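Long-range contact in putative polysaccharide binding proteins (DUF1812) (Bacteroides thetaiotaomicron VPI-5482, PDB 3GF8), which is probably an outer-membrane lipoprotein of the FimB/Mfa2 family that takes part in fimbrial assembly: residues Y22-E27 against Y260-S265. Numbering follows the deposited sequence.
Sequences YDYNME and YLDRQS
Arg-263 reaches out from the last turn of helix 257-263 and lies across Tyr-24, the central residue of an inverse gamma turn in the loop that follows strand 16-21. Arg-263 CG sits 4.0 Å from the centroid of the Tyr-24 ring, only 4° off the ring normal, a CH-pi contact. From CG to NE the chain is extended, which lays the guanidinium over Tyr-24 CD1 and CE1, its plane turned 41° from that of the ring. Arginine suits the place because its methylenes pack on an aromatic face while its end still donates: Arg-263 NH1 gives a hydrogen bond of 3.1 Å to Asn-25 O, with an angle of 156° at the hydrogen and the acceptor near the guanidinium plane. Selenomethionine Met-26, flexible and apolar, bends at chi2 and chi3 to fit against the helix end; SE lies in plane at the edge of the Tyr-260 ring, a Met-aromatic contact, and Met-26 CE comes within 3.7 Å of Tyr-260 CE1.

In the second shell, Glu-259 forms a salt bridge with Arg-263 NE and so steadies the guanidinium, while Glu-251 accepts hydrogen bonds from both Tyr-260 OH and Gln-264 NE2. With a leucine at Arg-263, Asn-25 O is likely to lose its donor and Glu-259 its charged mate. At the C-terminal end of the helix, where carbonyls run out of helical N-H donors, waters take over: one donates to Asp-262 O and, across in the loop, to Tyr-24 O; another links Arg-263 O with Tyr-22 OH and Ser-265 OG. At the edge of the Tyr-24 ring, Asp-262 CB meets Tyr-24 CE2 at 3.6 Å. Gln-258 NE2 and a salt bridge to Arg-216 hold Asp-262 OD1, and a water joins Asp-262 OD2 to Tyr-24 OH.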
ATOM      1  N   TYR A  22       4.054  12.552  -5.998  1.00 25.08           N
ATOM      2  CA  TYR A  22       4.363  11.244  -5.481  1.00 24.58           C
ATOM      3  C   TYR A  22       5.867  11.043  -5.514  1.00 27.12           C
ATOM      4  O   TYR A  22       6.390  10.365  -6.410  1.00 26.74           O
ATOM      5  CB  TYR A  22       3.630  10.125  -6.270  1.00 25.31           C
ATOM      6  CG  TYR A  22       4.051   8.741  -5.854  1.00 24.42           C
ATOM      7  CD1 TYR A  22       4.198   8.392  -4.498  1.00 22.56           C
ATOM      8  CD2 TYR A  22       4.360   7.786  -6.802  1.00 28.37           C
ATOM      9  CE1 TYR A  22       4.631   7.083  -4.126  1.00 24.72           C
ATOM     10  CE2 TYR A  22       4.774   6.517  -6.439  1.00 25.09           C
ATOM     11  CZ  TYR A  22       4.921   6.169  -5.111  1.00 27.65           C
ATOM     12  OH  TYR A  22       5.345   4.881  -4.814  1.00 29.13           O
ATOM     13  N   ASP A  23       6.550  11.637  -4.530  1.00 27.09           N
ATOM     14  CA  ASP A  23       7.985  11.495  -4.397  1.00 25.46           C
ATOM     15  C   ASP A  23       8.363  10.735  -3.156  1.00 28.44           C
ATOM     16  O   ASP A  23       9.557  10.434  -2.945  1.00 27.72           O
ATOM     17  CB  ASP A  23       8.702  12.854  -4.429  1.00 26.50           C
ATOM     18  CG  ASP A  23       8.302  13.792  -3.270  1.00 25.92           C
ATOM     19  OD1 ASP A  23       7.480  13.452  -2.405  1.00 35.61           O
ATOM     20  OD2 ASP A  23       8.796  14.926  -3.272  1.00 39.19           O
ATOM     21  N   TYR A  24       7.367  10.376  -2.339  1.00 30.45           N
ATOM     22  CA  TYR A  24       7.636   9.539  -1.141  1.00 30.46           C
ATOM     23  C   TYR A  24       7.839   8.031  -1.524  1.00 30.34           C
ATOM     24  O   TYR A  24       7.019   7.158  -1.233  1.00 30.01           O
ATOM     25  CB  TYR A  24       6.539   9.757  -0.098  1.00 25.71           C
ATOM     26  CG  TYR A  24       6.943   9.449   1.319  1.00 29.53           C
ATOM     27  CD1 TYR A  24       7.930  10.174   1.955  1.00 33.92           C
ATOM     28  CD2 TYR A  24       6.316   8.455   2.037  1.00 30.25           C
ATOM     29  CE1 TYR A  24       8.293   9.901   3.255  1.00 28.96           C
ATOM     30  CE2 TYR A  24       6.674   8.172   3.338  1.00 25.78           C
ATOM     31  CZ  TYR A  24       7.656   8.913   3.945  1.00 28.61           C
ATOM     32  OH  TYR A  24       8.021   8.638   5.245  1.00 29.08           O
ATOM     33  N   ASN A  25       8.965   7.753  -2.177  1.00 30.67           N
ATOM     34  CA  ASN A  25       9.273   6.431  -2.697  1.00 28.19           C
ATOM     35  C   ASN A  25      10.770   6.172  -2.565  1.00 30.75           C
ATOM     36  O   ASN A  25      11.487   7.060  -2.117  1.00 28.84           O
ATOM     37  CB  ASN A  25       8.822   6.300  -4.148  1.00 24.98           C
ATOM     38  CG  ASN A  25       9.338   7.407  -5.033  1.00 27.11           C
ATOM     39  OD1 ASN A  25      10.545   7.617  -5.165  1.00 28.77           O
ATOM     40  ND2 ASN A  25       8.412   8.140  -5.648  1.00 23.64           N
HETATM   41  N   MSE A  26      11.253   4.980  -2.952  1.00 28.33           N
HETATM   42  CA  MSE A  26      12.671   4.688  -2.788  1.00 30.27           C
HETATM   43  C   MSE A  26      13.542   5.405  -3.812  1.00 31.25           C
HETATM   44  O   MSE A  26      14.747   5.427  -3.657  1.00 33.73           O
HETATM   45  CB  MSE A  26      12.966   3.198  -2.793  1.00 26.51           C
HETATM   46  CG  MSE A  26      12.287   2.473  -1.655  1.00 30.39           C
HETATM   47 SE   MSE A  26      13.035   2.952   0.038  0.75 21.42          SE
HETATM   48  CE  MSE A  26      14.587   1.763  -0.123  1.00 25.61           C
ATOM     49  N   GLU A  27      12.948   6.029  -4.818  1.00 31.00           N
ATOM     50  CA  GLU A  27      13.731   6.820  -5.747  1.00 30.17           C
ATOM     51  C   GLU A  27      13.793   8.271  -5.273  1.00 32.09           C
ATOM     52  O   GLU A  27      14.398   9.112  -5.916  1.00 31.73           O
ATOM     53  CB  GLU A  27      13.149   6.720  -7.164  1.00 30.10           C
ATOM     54  CG  GLU A  27      13.145   5.290  -7.745  1.00 28.04           C
ATOM     55  N   TYR A 260      10.476   3.120   5.555  1.00 27.64           N
ATOM     56  CA  TYR A 260      10.814   2.129   4.542  1.00 27.04           C
ATOM     57  C   TYR A 260       9.550   1.433   4.024  1.00 28.09           C
ATOM     58  O   TYR A 260       9.335   1.299   2.817  1.00 28.39           O
ATOM     59  CB  TYR A 260      11.762   1.094   5.097  1.00 25.51           C
ATOM     60  CG  TYR A 260      12.067  -0.021   4.135  1.00 27.56           C
ATOM     61  CD1 TYR A 260      12.577   0.245   2.876  1.00 29.20           C
ATOM     62  CD2 TYR A 260      11.864  -1.355   4.494  1.00 29.16           C
ATOM     63  CE1 TYR A 260      12.866  -0.791   2.000  1.00 26.27           C
ATOM     64  CE2 TYR A 260      12.182  -2.387   3.642  1.00 31.33           C
ATOM     65  CZ  TYR A 260      12.670  -2.098   2.390  1.00 28.16           C
ATOM     66  OH  TYR A 260      12.958  -3.115   1.538  1.00 26.15           O
ATOM     67  N   LEU A 261       8.701   1.007   4.946  1.00 28.73           N
ATOM     68  CA  LEU A 261       7.449   0.352   4.560  1.00 29.53           C
ATOM     69  C   LEU A 261       6.549   1.237   3.659  1.00 27.77           C
ATOM     70  O   LEU A 261       5.878   0.735   2.738  1.00 29.09           O
ATOM     71  CB  LEU A 261       6.684  -0.091   5.797  1.00 29.01           C
ATOM     72  CG  LEU A 261       7.367  -1.171   6.641  1.00 28.51           C
ATOM     73  CD1 LEU A 261       6.456  -1.518   7.859  1.00 28.61           C
ATOM     74  CD2 LEU A 261       7.719  -2.389   5.789  1.00 20.19           C
ATOM     75  N   ASP A 262       6.544   2.539   3.905  1.00 26.02           N
ATOM     76  CA  ASP A 262       5.726   3.453   3.105  1.00 24.77           C
ATOM     77  C   ASP A 262       6.373   3.740   1.786  1.00 23.04           C
ATOM     78  O   ASP A 262       5.691   3.769   0.732  1.00 25.69           O
ATOM     79  CB  ASP A 262       5.512   4.793   3.795  1.00 27.78           C
ATOM     80  CG  ASP A 262       4.589   4.703   4.973  1.00 25.27           C
ATOM     81  OD1 ASP A 262       3.705   3.826   5.008  1.00 37.07           O
ATOM     82  OD2 ASP A 262       4.754   5.529   5.878  1.00 32.21           O
ATOM     83  N   ARG A 263       7.678   3.960   1.821  1.00 20.22           N
ATOM     84  CA  ARG A 263       8.391   4.360   0.608  1.00 23.56           C
ATOM     85  C   ARG A 263       8.545   3.243  -0.402  1.00 24.92           C
ATOM     86  O   ARG A 263       8.497   3.480  -1.600  1.00 26.23           O
ATOM     87  CB  ARG A 263       9.783   4.884   0.943  1.00 25.28           C
ATOM     88  CG  ARG A 263       9.850   6.354   1.250  1.00 26.90           C
ATOM     89  CD  ARG A 263      11.313   6.747   1.359  1.00 35.84           C
ATOM     90  NE  ARG A 263      11.473   8.048   1.978  1.00 35.88           N
ATOM     91  CZ  ARG A 263      11.409   9.209   1.338  1.00 35.77           C
ATOM     92  NH1 ARG A 263      11.204   9.282   0.018  1.00 27.86           N
ATOM     93  NH2 ARG A 263      11.574  10.322   2.039  1.00 35.34           N
ATOM     94  N   GLN A 264       8.783   2.028   0.088  1.00 25.84           N
ATOM     95  CA  GLN A 264       8.973   0.871  -0.773  1.00 25.19           C
ATOM     96  C   GLN A 264       7.645   0.171  -0.973  1.00 25.67           C
ATOM     97  O   GLN A 264       6.966  -0.176   0.006  1.00 24.25           O
ATOM     98  CB  GLN A 264       9.976  -0.104  -0.119  1.00 25.96           C
ATOM     99  CG  GLN A 264      10.337  -1.335  -0.973  1.00 27.10           C
ATOM    100  CD  GLN A 264      10.710  -0.956  -2.405  1.00 28.33           C
ATOM    101  OE1 GLN A 264       9.833  -0.702  -3.223  1.00 20.18           O
ATOM    102  NE2 GLN A 264      12.004  -0.910  -2.702  1.00 17.78           N
ATOM    103  N   SER A 265       7.266  -0.068  -2.222  1.00 23.93           N
ATOM    104  CA  SER A 265       6.036  -0.824  -2.440  1.00 25.79           C
ATOM    105  C   SER A 265       6.182  -2.066  -3.300  1.00 26.53           C
ATOM    106  O   SER A 265       5.184  -2.739  -3.592  1.00 23.57           O
ATOM    107  CB  SER A 265       4.934   0.106  -2.988  1.00 28.35           C
ATOM    108  OG  SER A 265       4.705   1.171  -2.083  1.00 21.82           O
TER
HETATM  109  O   HOH W   1       6.221   3.064  -2.864  1.00 28.89           O
HETATM  110  O   HOH W   2      11.087  12.392  -0.686  1.00 41.76           O
HETATM  111  O   HOH W   3       4.764   5.955  -0.410  1.00 24.96           O
HETATM  112  O   HOH W   4       6.564   7.264   6.660  1.00 29.56           O
HETATM  113  O   HOH W   5       9.974   3.053  -4.546  1.00 32.43           O